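Local coordinates for periplasmic sugar-binding protein (Chloroflexus aurantiacus, PDB 4RXU) that binds beta-D-glucopyranose in the crystal and probably delivers sugar to an ABC-type carbohydrate transporter as its periplasmic binding protein, at residues 236-239 / 240-244; 212-215 / 216-220; 306-309 / 310-314; 77-80 / 81-85. All blocks are in the same frame, centred on the assembly; numbering follows the deposited sequence.

Contact 1: residues 236-239 / 240-244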
ATOM      1  N   THR A 236      13.257  21.490  -7.857  1.00 12.91           N
ATOM      2  CA  THR A 236      13.376  22.905  -8.160  1.00 13.85           C
ATOM      3  C   THR A 236      13.844  23.699  -6.940  1.00 15.97           C
ATOM      4  O   THR A 236      14.620  24.648  -7.065  1.00 22.34           O
ATOM      5  CB  THR A 236      12.078  23.445  -8.729  1.00 15.16           C
ATOM      6  OG1 THR A 236      11.851  22.816 -10.002  1.00 16.02           O
ATOM      7  CG2 THR A 236      12.139  24.950  -8.909  1.00 21.06           C
ATOM      8  N   ALA A 237      13.374  23.301  -5.764  1.00 15.83           N
ATOM      9  CA  ALA A 237      13.724  23.990  -4.526  1.00 12.99           C
ATOM     10  C   ALA A 237      15.107  23.582  -4.042  1.00 15.85           C
ATOM     11  O   ALA A 237      15.802  24.329  -3.362  1.00 27.17           O
ATOM     12  CB  ALA A 237      12.701  23.676  -3.453  1.00 20.20           C
ATOM     13  N   ALA A 238      15.479  22.364  -4.384  1.00 17.62           N
ATOM     14  CA  ALA A 238      16.753  21.801  -3.969  1.00 19.21           C
ATOM     15  C   ALA A 238      17.885  22.386  -4.788  1.00 26.16           C
ATOM     16  O   ALA A 238      17.696  22.825  -5.924  1.00 26.75           O
ATOM     17  CB  ALA A 238      16.719  20.302  -4.127  1.00 23.77           C
ATOM     18  N   THR A 239      19.076  22.381  -4.206  1.00 19.84           N
ATOM     19  CA  THR A 239      20.263  22.891  -4.898  1.00 21.29           C
ATOM     20  C   THR A 239      21.174  21.727  -5.267  1.00 20.33           C
ATOM     21  O   THR A 239      20.907  20.600  -4.861  1.00 18.02           O
ATOM     22  CB  THR A 239      21.047  23.882  -4.020  1.00 27.80           C
ATOM     23  OG1 THR A 239      21.622  23.182  -2.906  1.00 31.40           O
ATOM     24  CG2 THR A 239      20.130  24.996  -3.523  1.00 41.79           C
ATOM     25  N   ALA A 240      22.261  21.992  -5.999  1.00 22.31           N
ATOM     26  CA  ALA A 240      23.139  20.908  -6.457  1.00 20.53           C
ATOM     27  C   ALA A 240      23.716  20.122  -5.266  1.00 28.09           C
ATOM     28  O   ALA A 240      23.861  18.894  -5.308  1.00 27.89           O
ATOM     29  CB  ALA A 240      24.255  21.444  -7.357  1.00 32.21           C
ATOM     30  N   ALA A 241      23.979  20.833  -4.175  1.00 24.60           N
ATOM     31  CA  ALA A 241      24.486  20.206  -2.944  1.00 21.79           C
ATOM     32  C   ALA A 241      23.523  19.197  -2.307  1.00 18.63           C
ATOM     33  O   ALA A 241      23.918  18.371  -1.481  1.00 21.96           O
ATOM     34  CB  ALA A 241      24.842  21.274  -1.930  1.00 22.66           C
ATOM     35  N   ASP A 242      22.260  19.296  -2.692  1.00 17.71           N
ATOM     36  CA  ASP A 242      21.206  18.401  -2.201  1.00 15.79           C
ATOM     37  C   ASP A 242      20.932  17.225  -3.127  1.00 13.74           C
ATOM     38  O   ASP A 242      20.004  16.447  -2.892  1.00 16.40           O
ATOM     39  CB  ASP A 242      19.917  19.195  -2.044  1.00 15.32           C
ATOM     40  CG  ASP A 242      20.084  20.382  -1.126  1.00 14.39           C
ATOM     41  OD1 ASP A 242      20.734  20.232  -0.082  1.00 17.00           O
ATOM     42  OD2 ASP A 242      19.573  21.473  -1.450  1.00 22.20           O
ATOM     43  N   LYS A 243      21.740  17.098  -4.173  1.00 17.61           N
ATOM     44  CA  LYS A 243      21.531  16.088  -5.183  1.00 19.65           C
ATOM     45  C   LYS A 243      22.722  15.166  -5.229  1.00 17.94           C
ATOM     46  O   LYS A 243      23.159  14.670  -4.190  1.00 19.30           O
ATOM     47  CB  LYS A 243      21.217  16.757  -6.517  1.00 18.86           C
ATOM     48  CG  LYS A 243      19.886  17.469  -6.424  1.00 19.59           C
ATOM     49  CD  LYS A 243      19.605  18.376  -7.576  1.00 19.68           C
ATOM     50  CE  LYS A 243      18.402  19.230  -7.238  1.00 23.68           C
ATOM     51  NZ  LYS A 243      17.947  19.977  -8.417  1.00 20.90           N
ATOM     52  N   GLY A 244      23.246  14.922  -6.423  1.00 22.08           N
ATOM     53  CA  GLY A 244      24.259  13.911  -6.606  1.00 20.63           C
ATOM     54  C   GLY A 244      23.665  12.523  -6.469  1.00 18.44           C
ATOM     55  O   GLY A 244      22.793  12.119  -7.218  1.00 16.84           O
TER
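Asp242 folds back onto Thr239 and grips it with one carboxylate oxygen. Its CB lies 3.3 Å from Thr239 O and 4.0 Å from Ala238 CB. CG then stands beside its own backbone N (chi1 -57°), which turns the carboxylate to the amide of Thr239. At the tip, OD2 accepts two hydrogen bonds. Thr239 N gives a nearly straight one of 2.9 Å, at 172°, from the anti side and somewhat out of the carboxylate plane. Thr239 OG1 donates to the same OD2 at 3.0 Å, from above that plane. Both donors come from the same face. The other oxygen, OD1, forms a salt bridge with Lys192. A lysine in place of Asp242 would probably leave both Thr239 donors without their acceptor and set a like charge against Lys192. Asp242 N also bonds to Thr239 O, three residues back, at 2.9 Å, as in a 3-10 turn, here the short 3-10 segment 240-242 after the helix. Lys243 runs extended past this turn. Its CG is 3.6 Å from Thr239 O, and its CE touches Ala238 CB at 3.7 Å. Its NZ forms a salt bridge with Asp266 and a hydrogen bond to Leu235 O. The contact lies on the surface, where the chain leaves helix 224-237 and heads for strand 246-249. Tyr158 of the adjacent strand 155-159 touches Ala238 and Lys243 and bonds to Asp242 O.

Contact 2: residues 212-215 / 216-220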
ATOM      1  N   ALA A 212       1.188  12.771  10.469  1.00  8.37           N
ATOM      2  CA  ALA A 212       0.281  13.406   9.530  1.00  8.43           C
ATOM      3  C   ALA A 212       0.837  14.729   9.007  1.00  8.54           C
ATOM      4  O   ALA A 212       0.547  15.112   7.908  1.00 10.01           O
ATOM      5  CB  ALA A 212      -1.082  13.605  10.157  1.00  9.59           C
ATOM      6  N   LYS A 213       1.607  15.443   9.823  1.00  8.62           N
ATOM      7  CA  LYS A 213       2.266  16.697   9.375  1.00 10.04           C
ATOM      8  C   LYS A 213       3.334  16.410   8.321  1.00 11.28           C
ATOM      9  O   LYS A 213       3.479  17.144   7.359  1.00 10.76           O
ATOM     10  CB  LYS A 213       2.906  17.475  10.532  1.00 11.25           C
ATOM     11  CG  LYS A 213       1.898  17.969  11.554  1.00 12.54           C
ATOM     12  CD  LYS A 213       2.492  18.985  12.493  1.00 21.94           C
ATOM     13  CE  LYS A 213       3.314  18.326  13.556  1.00 29.02           C
ATOM     14  NZ  LYS A 213       3.921  19.392  14.400  1.00 36.36           N
ATOM     15  N   ILE A 214       4.079  15.325   8.520  1.00  9.17           N
ATOM     16  CA  ILE A 214       5.076  14.937   7.537  1.00  9.18           C
ATOM     17  C   ILE A 214       4.388  14.501   6.259  1.00  8.82           C
ATOM     18  O   ILE A 214       4.727  14.977   5.166  1.00  9.23           O
ATOM     19  CB  ILE A 214       6.024  13.820   8.046  1.00  9.09           C
ATOM     20  CG1 ILE A 214       6.787  14.289   9.292  1.00 10.62           C
ATOM     21  CG2 ILE A 214       7.001  13.419   6.946  1.00  8.96           C
ATOM     22  CD1 ILE A 214       7.507  13.142   9.977  1.00  9.74           C
ATOM     23  N   ILE A 215       3.409  13.610   6.403  1.00  9.94           N
ATOM     24  CA  ILE A 215       2.704  13.092   5.237  1.00  9.63           C
ATOM     25  C   ILE A 215       2.083  14.242   4.459  1.00 10.50           C
ATOM     26  O   ILE A 215       2.117  14.253   3.250  1.00 10.85           O
ATOM     27  CB  ILE A 215       1.680  11.993   5.624  1.00 10.37           C
ATOM     28  CG1 ILE A 215       2.448  10.775   6.128  1.00 11.12           C
ATOM     29  CG2 ILE A 215       0.690  11.683   4.483  1.00 10.33           C
ATOM     30  CD1 ILE A 215       1.585   9.763   6.837  1.00 12.63           C
ATOM     31  N   GLY A 216       1.560  15.242   5.152  1.00 10.32           N
ATOM     32  CA  GLY A 216       0.965  16.391   4.439  1.00 10.27           C
ATOM     33  C   GLY A 216       1.934  17.087   3.507  1.00  9.76           C
ATOM     34  O   GLY A 216       1.569  17.583   2.455  1.00 12.64           O
ATOM     35  N   GLN A 217       3.189  17.166   3.940  1.00  7.58           N
ATOM     36  CA  GLN A 217       4.232  17.817   3.137  1.00  8.35           C
ATOM     37  C   GLN A 217       4.741  16.959   1.982  1.00  8.65           C
ATOM     38  O   GLN A 217       5.239  17.501   0.984  1.00 10.76           O
ATOM     39  CB  GLN A 217       5.422  18.178   4.007  1.00 11.48           C
ATOM     40  CG  GLN A 217       5.152  19.330   4.928  1.00 11.71           C
ATOM     41  CD  GLN A 217       6.440  19.845   5.524  1.00 13.38           C
ATOM     42  OE1 GLN A 217       7.305  19.067   5.907  1.00 11.43           O
ATOM     43  NE2 GLN A 217       6.561  21.150   5.628  1.00 17.74           N
ATOM     44  N   VAL A 218       4.637  15.642   2.127  1.00  9.57           N
ATOM     45  CA  VAL A 218       5.249  14.709   1.158  1.00 10.66           C
ATOM     46  C   VAL A 218       4.245  13.764   0.496  1.00  8.52           C
ATOM     47  O   VAL A 218       4.633  12.809  -0.146  1.00  8.79           O
ATOM     48  CB  VAL A 218       6.454  13.923   1.749  1.00 10.01           C
ATOM     49  CG1 VAL A 218       7.473  14.881   2.361  1.00 11.75           C
ATOM     50  CG2 VAL A 218       6.027  12.859   2.761  1.00  9.48           C
ATOM     51  N   THR A 219       2.956  14.062   0.597  1.00  7.65           N
ATOM     52  CA  THR A 219       1.952  13.130   0.097  1.00  8.95           C
ATOM     53  C   THR A 219       1.878  13.134  -1.414  1.00  8.65           C
ATOM     54  O   THR A 219       1.886  14.185  -2.052  1.00 10.53           O
ATOM     55  CB  THR A 219       0.545  13.326   0.722  1.00  8.53           C
ATOM     56  OG1 THR A 219      -0.305  12.268   0.271  1.00  8.37           O
ATOM     57  CG2 THR A 219      -0.092  14.671   0.348  1.00  7.97           C
ATOM     58  N   THR A 220       1.790  11.925  -1.949  1.00  8.73           N
ATOM     59  CA  THR A 220       1.512  11.690  -3.350  1.00  7.66           C
ATOM     60  C   THR A 220       0.023  11.540  -3.604  1.00  9.01           C
ATOM     61  O   THR A 220      -0.402  11.513  -4.757  1.00 10.04           O
ATOM     62  CB  THR A 220       2.154  10.396  -3.814  1.00  8.50           C
ATOM     63  OG1 THR A 220       1.552   9.295  -3.105  1.00  8.78           O
ATOM     64  CG2 THR A 220       3.625  10.408  -3.580  1.00  8.91           C
TER
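Ile215 and Thr219 set their side chains at about a right angle, one turn apart on helix 208-218 and the residues after it. With CG1 of Ile215 beside the backbone N (chi1 -67°), CG2 is left anti to that N and meets Thr219 CB at 4.1 Å. Thr219 CB also rests 3.1 Å from Ile215 O. With chi1 at -174°, Thr219 OG1 lies beside its own carbonyl carbon. A second pair is apolar: Ile214 CG2 meets Val218 CG2 at 4.3 Å. That Val218 methyl also lies 3.5 Å from Ile214 O. Gln217 takes another direction, and its CB passes 3.5 Å from Ile214 O. The backbone bonds change along the turn. Gly216 N bonds to Ala212 O at 2.9 Å, whereas Gln217 N reaches Lys213 O only weakly. Val218 N bonds to Ile215 O, three residues back, at 3.1 Å, with the donor well above the carbonyl plane. Phe170 of helix 167-185 touches Ile215, and Phe173 of the same helix touches Ile214. The chemistry is thus divided. Apolar branches seat the helix on helix 167-185, while polar ends tie it elsewhere in the lobe: the Gln217 amide to Ser194, Ser195 and Glu196, and Thr219 OG1 to Gly162 O and Asn221 N. Thr220 OG1 bonds to Trp222 N, which links this turn to a residue lining the glucose pocket.

Contact 3: residues 306-309 / 310-314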
ATOM      1  N   ASP A 306      -7.242 -15.503   1.121  1.00  8.38           N
ATOM      2  CA  ASP A 306      -7.482 -15.320   2.559  1.00  9.69           C
ATOM      3  C   ASP A 306      -8.860 -14.735   2.805  1.00 11.70           C
ATOM      4  O   ASP A 306      -9.591 -15.177   3.679  1.00 10.46           O
ATOM      5  CB  ASP A 306      -6.400 -14.460   3.201  1.00 10.90           C
ATOM      6  CG  ASP A 306      -5.143 -15.231   3.500  1.00 12.68           C
ATOM      7  OD1 ASP A 306      -5.124 -16.482   3.377  1.00 14.08           O
ATOM      8  OD2 ASP A 306      -4.169 -14.558   3.889  1.00 12.12           O
ATOM      9  N   ALA A 307      -9.235 -13.776   1.974  1.00  8.55           N
ATOM     10  CA  ALA A 307     -10.565 -13.150   2.080  1.00  8.30           C
ATOM     11  C   ALA A 307     -11.699 -14.103   1.692  1.00 11.49           C
ATOM     12  O   ALA A 307     -12.752 -14.140   2.338  1.00  9.55           O
ATOM     13  CB  ALA A 307     -10.633 -11.896   1.222  1.00 10.21           C
ATOM     14  N   ILE A 308     -11.492 -14.840   0.616  1.00  9.01           N
ATOM     15  CA  ILE A 308     -12.512 -15.787   0.168  1.00  8.74           C
ATOM     16  C   ILE A 308     -12.678 -16.863   1.250  1.00 10.84           C
ATOM     17  O   ILE A 308     -13.794 -17.218   1.633  1.00 10.58           O
ATOM     18  CB  ILE A 308     -12.174 -16.398  -1.204  1.00 10.67           C
ATOM     19  CG1 ILE A 308     -12.235 -15.322  -2.293  1.00 13.46           C
ATOM     20  CG2 ILE A 308     -13.137 -17.555  -1.519  1.00 12.03           C
ATOM     21  CD1 ILE A 308     -11.607 -15.741  -3.613  1.00 16.83           C
ATOM     22  N   LYS A 309     -11.568 -17.409   1.718  1.00 10.93           N
ATOM     23  CA  LYS A 309     -11.611 -18.453   2.746  0.50 11.68           C
ATOM     24  C   LYS A 309     -12.354 -17.963   4.008  1.00 10.94           C
ATOM     25  O   LYS A 309     -13.195 -18.671   4.590  1.00 13.17           O
ATOM     26  CB  LYS A 309     -10.196 -18.949   3.072  0.50 12.63           C
ATOM     27  CG  LYS A 309      -9.559 -19.784   1.960  0.50 17.03           C
ATOM     28  CD  LYS A 309      -8.227 -20.418   2.366  0.50 25.55           C
ATOM     29  CE  LYS A 309      -7.005 -19.559   2.080  0.50 33.50           C
ATOM     30  NZ  LYS A 309      -5.762 -20.326   2.401  0.50 18.19           N
ATOM     31  N   ALA A 310     -12.086 -16.738   4.422  1.00 10.23           N
ATOM     32  CA  ALA A 310     -12.727 -16.206   5.626  1.00 10.89           C
ATOM     33  C   ALA A 310     -14.207 -16.040   5.383  1.00  9.58           C
ATOM     34  O   ALA A 310     -15.014 -16.400   6.238  1.00 10.78           O
ATOM     35  CB  ALA A 310     -12.102 -14.897   6.046  1.00 12.92           C
ATOM     36  N   ALA A 311     -14.570 -15.499   4.217  1.00  9.39           N
ATOM     37  CA  ALA A 311     -15.977 -15.364   3.857  1.00 11.86           C
ATOM     38  C   ALA A 311     -16.726 -16.686   3.832  1.00 11.50           C
ATOM     39  O   ALA A 311     -17.810 -16.806   4.412  1.00 11.24           O
ATOM     40  CB  ALA A 311     -16.119 -14.658   2.521  1.00 12.44           C
ATOM     41  N   VAL A 312     -16.132 -17.684   3.197  1.00  9.20           N
ATOM     42  CA  VAL A 312     -16.749 -18.997   3.090  1.00 11.37           C
ATOM     43  C   VAL A 312     -16.921 -19.598   4.487  1.00 12.61           C
ATOM     44  O   VAL A 312     -17.949 -20.215   4.792  1.00 14.86           O
ATOM     45  CB  VAL A 312     -15.941 -19.909   2.131  1.00 12.22           C
ATOM     46  CG1 VAL A 312     -16.363 -21.380   2.245  1.00 20.69           C
ATOM     47  CG2 VAL A 312     -16.101 -19.391   0.706  1.00 14.73           C
ATOM     48  N   ALA A 313     -15.923 -19.423   5.349  1.00 12.54           N
ATOM     49  CA  ALA A 313     -16.056 -19.932   6.728  1.00 13.75           C
ATOM     50  C   ALA A 313     -17.266 -19.290   7.413  1.00 15.51           C
ATOM     51  O   ALA A 313     -18.117 -19.971   7.999  1.00 16.14           O
ATOM     52  CB  ALA A 313     -14.774 -19.697   7.535  1.00 14.11           C
ATOM     53  N   LEU A 314     -17.373 -17.975   7.310  1.00 11.66           N
ATOM     54  CA  LEU A 314     -18.519 -17.274   7.906  1.00 12.98           C
ATOM     55  C   LEU A 314     -19.868 -17.684   7.332  1.00 14.45           C
ATOM     56  O   LEU A 314     -20.850 -17.755   8.051  1.00 17.61           O
ATOM     57  CB  LEU A 314     -18.309 -15.772   7.785  1.00 13.01           C
ATOM     58  CG  LEU A 314     -17.124 -15.241   8.581  1.00 12.34           C
ATOM     59  CD1 LEU A 314     -16.709 -13.871   8.092  1.00 15.58           C
ATOM     60  CD2 LEU A 314     -17.443 -15.168  10.054  1.00 15.15           C
TER
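Ile308 and Val312, one helical turn apart, bring their CG2 methyls to 4.1 Å. The side chains lie aslant to each other. In Ile308, CG2 is swung away from the backbone N and CG1 takes the place beside it (chi1 -67°). This sends CG2 forward along the helix. In Val312 it is CG1 that lies far from the backbone N (chi1 167°), and CG2 sits back beside that N. The same Val312 methyl therefore rests on the backbone, 3.3 Å from Ile308 O. This carbonyl also accepts Val312 N at 2.9 Å, with an N-H...O angle of 166°, the donor nearly along the C=O axis. The alanines keep close to the helix. Ala311 CB is 3.4 Å from Ala307 O, and Ala310 CB is 3.5 Å from Asp306 O. Their methyls allow close approach of other parts of the chain: Ala310 touches Ile115, Ile336 and Pro320, and Ala307 touches Tyr117. Ile308 and Val312 together meet Tyr61. This is regular alpha helix, each N-H bonding four residues back. Helix 300-315 covers the sheet of one lobe, as in the Rossmann-like alpha/beta lobes of periplasmic sugar-binding proteins.

Contact 4: residues 77-80 / 81-85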
ATOM      1  N   GLU A  77     -23.238   3.693  -0.250  1.00 10.89           N
ATOM      2  CA  GLU A  77     -24.299   3.241  -1.142  1.00 10.66           C
ATOM      3  C   GLU A  77     -24.062   1.805  -1.597  1.00 10.34           C
ATOM      4  O   GLU A  77     -24.971   0.975  -1.563  1.00 11.28           O
ATOM      5  CB  GLU A  77     -24.408   4.167  -2.356  1.00 13.58           C
ATOM      6  CG  GLU A  77     -24.816   5.591  -2.016  1.00 20.16           C
ATOM      7  CD  GLU A  77     -25.501   6.292  -3.172  1.00 26.44           C
ATOM      8  OE1 GLU A  77     -25.326   5.849  -4.327  1.00 39.40           O
ATOM      9  OE2 GLU A  77     -26.214   7.288  -2.926  1.00 35.03           O
ATOM     10  N   ASN A  78     -22.836   1.519  -2.022  1.00 10.71           N
ATOM     11  CA  ASN A  78     -22.478   0.192  -2.469  1.00 10.68           C
ATOM     12  C   ASN A  78     -22.795  -0.829  -1.390  1.00 11.80           C
ATOM     13  O   ASN A  78     -23.367  -1.902  -1.663  1.00 11.01           O
ATOM     14  CB  ASN A  78     -20.989   0.124  -2.823  1.00 12.13           C
ATOM     15  CG  ASN A  78     -20.640   0.781  -4.142  1.00 11.20           C
ATOM     16  OD1 ASN A  78     -19.447   1.111  -4.363  1.00 15.16           O
ATOM     17  ND2 ASN A  78     -21.595   0.916  -5.038  1.00 11.11           N
ATOM     18  N   VAL A  79     -22.385  -0.518  -0.166  1.00  9.17           N
ATOM     19  CA  VAL A  79     -22.672  -1.418   0.951  1.00 11.05           C
ATOM     20  C   VAL A  79     -24.182  -1.586   1.109  1.00 12.76           C
ATOM     21  O   VAL A  79     -24.677  -2.695   1.291  1.00 12.17           O
ATOM     22  CB  VAL A  79     -22.002  -0.936   2.244  1.00  9.76           C
ATOM     23  CG1 VAL A  79     -22.438  -1.735   3.462  1.00 13.27           C
ATOM     24  CG2 VAL A  79     -20.498  -1.056   2.087  1.00 11.48           C
ATOM     25  N   GLU A  80     -24.918  -0.476   1.048  1.00 11.47           N
ATOM     26  CA  GLU A  80     -26.364  -0.565   1.238  1.00 13.15           C
ATOM     27  C   GLU A  80     -27.033  -1.422   0.149  1.00 10.70           C
ATOM     28  O   GLU A  80     -27.958  -2.206   0.433  1.00 13.05           O
ATOM     29  CB  GLU A  80     -26.977   0.827   1.347  1.00 15.35           C
ATOM     30  CG  GLU A  80     -26.481   1.576   2.588  1.00 17.12           C
ATOM     31  CD  GLU A  80     -26.798   3.051   2.611  1.00 29.63           C
ATOM     32  OE1 GLU A  80     -26.835   3.673   1.537  1.00 27.60           O
ATOM     33  OE2 GLU A  80     -26.989   3.593   3.731  1.00 32.20           O
ATOM     34  N   ALA A  81     -26.532  -1.316  -1.081  1.00 12.06           N
ATOM     35  CA  ALA A  81     -27.069  -2.096  -2.208  1.00 12.75           C
ATOM     36  C   ALA A  81     -26.821  -3.573  -1.974  1.00 12.14           C
ATOM     37  O   ALA A  81     -27.683  -4.402  -2.224  1.00 15.08           O
ATOM     38  CB  ALA A  81     -26.428  -1.674  -3.507  1.00 15.43           C
ATOM     39  N   LEU A  82     -25.634  -3.896  -1.462  1.00 12.81           N
ATOM     40  CA  LEU A  82     -25.281  -5.294  -1.237  1.00 13.34           C
ATOM     41  C   LEU A  82     -26.111  -5.887  -0.093  1.00 12.17           C
ATOM     42  O   LEU A  82     -26.566  -7.026  -0.159  1.00 13.22           O
ATOM     43  CB  LEU A  82     -23.794  -5.410  -0.939  1.00 12.94           C
ATOM     44  CG  LEU A  82     -22.911  -5.174  -2.172  1.00 10.59           C
ATOM     45  CD1 LEU A  82     -21.446  -5.038  -1.753  1.00 12.10           C
ATOM     46  CD2 LEU A  82     -23.085  -6.245  -3.249  1.00 12.58           C
ATOM     47  N   ILE A  83     -26.307  -5.093   0.956  1.00 12.17           N
ATOM     48  CA  ILE A  83     -27.184  -5.498   2.072  1.00 13.84           C
ATOM     49  C   ILE A  83     -28.553  -5.855   1.528  1.00 13.97           C
ATOM     50  O   ILE A  83     -29.129  -6.878   1.913  1.00 15.90           O
ATOM     51  CB  ILE A  83     -27.316  -4.397   3.127  1.00 15.99           C
ATOM     52  CG1 ILE A  83     -25.999  -4.259   3.892  1.00 13.99           C
ATOM     53  CG2 ILE A  83     -28.471  -4.697   4.081  1.00 16.80           C
ATOM     54  CD1 ILE A  83     -25.915  -2.982   4.704  1.00 17.73           C
ATOM     55  N   ALA A  84     -29.055  -5.025   0.620  1.00 16.48           N
ATOM     56  CA  ALA A  84     -30.397  -5.203   0.087  1.00 15.80           C
ATOM     57  C   ALA A  84     -30.502  -6.432  -0.803  1.00 17.14           C
ATOM     58  O   ALA A  84     -31.569  -7.037  -0.933  1.00 22.80           O
ATOM     59  CB  ALA A  84     -30.851  -3.960  -0.650  1.00 18.65           C
ATOM     60  N   LYS A  85     -29.391  -6.796  -1.416  1.00 19.51           N
ATOM     61  CA  LYS A  85     -29.305  -8.046  -2.161  1.00 21.36           C
ATOM     62  C   LYS A  85     -29.129  -9.299  -1.313  1.00 19.31           C
ATOM     63  O   LYS A  85     -29.134 -10.408  -1.842  1.00 24.11           O
ATOM     64  CB  LYS A  85     -28.151  -7.970  -3.120  1.00 23.78           C
ATOM     65  CG  LYS A  85     -28.410  -7.004  -4.240  1.00 37.16           C
ATOM     66  CD  LYS A  85     -27.381  -7.227  -5.318  1.00 58.13           C
ATOM     67  CE  LYS A  85     -27.628  -6.305  -6.490  1.00 60.33           C
ATOM     68  NZ  LYS A  85     -26.966  -5.002  -6.220  1.00 51.56           N
TER
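The flat groups that meet across this turn are peptide carbonyls, approached by N-H groups and by the side chains of Leu82 and Ile83. Asn78 O accepts Leu82 N at 3.0 Å, with the donor tilted 23° from the carbonyl plane. The same oxygen has Leu82 CG only 3.3 Å away. Val79 O is met almost end-on by Ile83 N at 2.9 Å, while Ile83 CG1 packs beside this oxygen at 3.3 Å. Glu80 O accepts Ala84 N from a tilted position, and Glu77 O takes Ala81 N at 2.8 Å. Each carbonyl thus carries one good bond. All four have side-chain carbon beside them, closest at Asn78 and Val79, where Leu82 CG and Ile83 CG1 come in. The carboxylate of Glu80 belongs elsewhere, in a salt bridge with Lys76 one turn back. The side chains of Val79 and Ile83 cross obliquely. Val79 CG1 lies opposite its backbone N (chi1 172°) and so leans toward the next turn. Ile83 keeps CG1 beside its own backbone N (chi1 -71°), and the extended chain beyond carries CD1 back to meet Val79 CG1 at 3.9 Å. Together they form an apolar strip. Around it, helix 72-84 lies against a parallel region of the larger sheet. Val79 packs on Leu90 and Ile92 of strand 89-92. Leu82 touches Leu90 too, as well as Leu66 of strand 61-67 and Val36 of strand 29-37. Ile83 meets Ala110, in the loop after helix 101-109.

Along the chain the order is contact 4, contact 2, contact 1 and contact 3. Contacts 3 and 4 share one lobe. Their helices, 300-315 and 72-84, both pack on the larger mixed sheet, and the centres of the two contacts are about 19 Å apart. Contacts 1 and 2 belong to the lobe with the four-stranded parallel sheet, their centres about 20 Å apart. Contact 2 is at the end of helix 208-218, and contact 1 is where the next helix, 224-237, gives way to the loop before strand 246-249. Between the pairs the contact centres are about 34 to 52 Å apart. The chain leaves the first lobe and returns to it, as in two-lobed sugar-binding proteins, with glucose bound between the lobes.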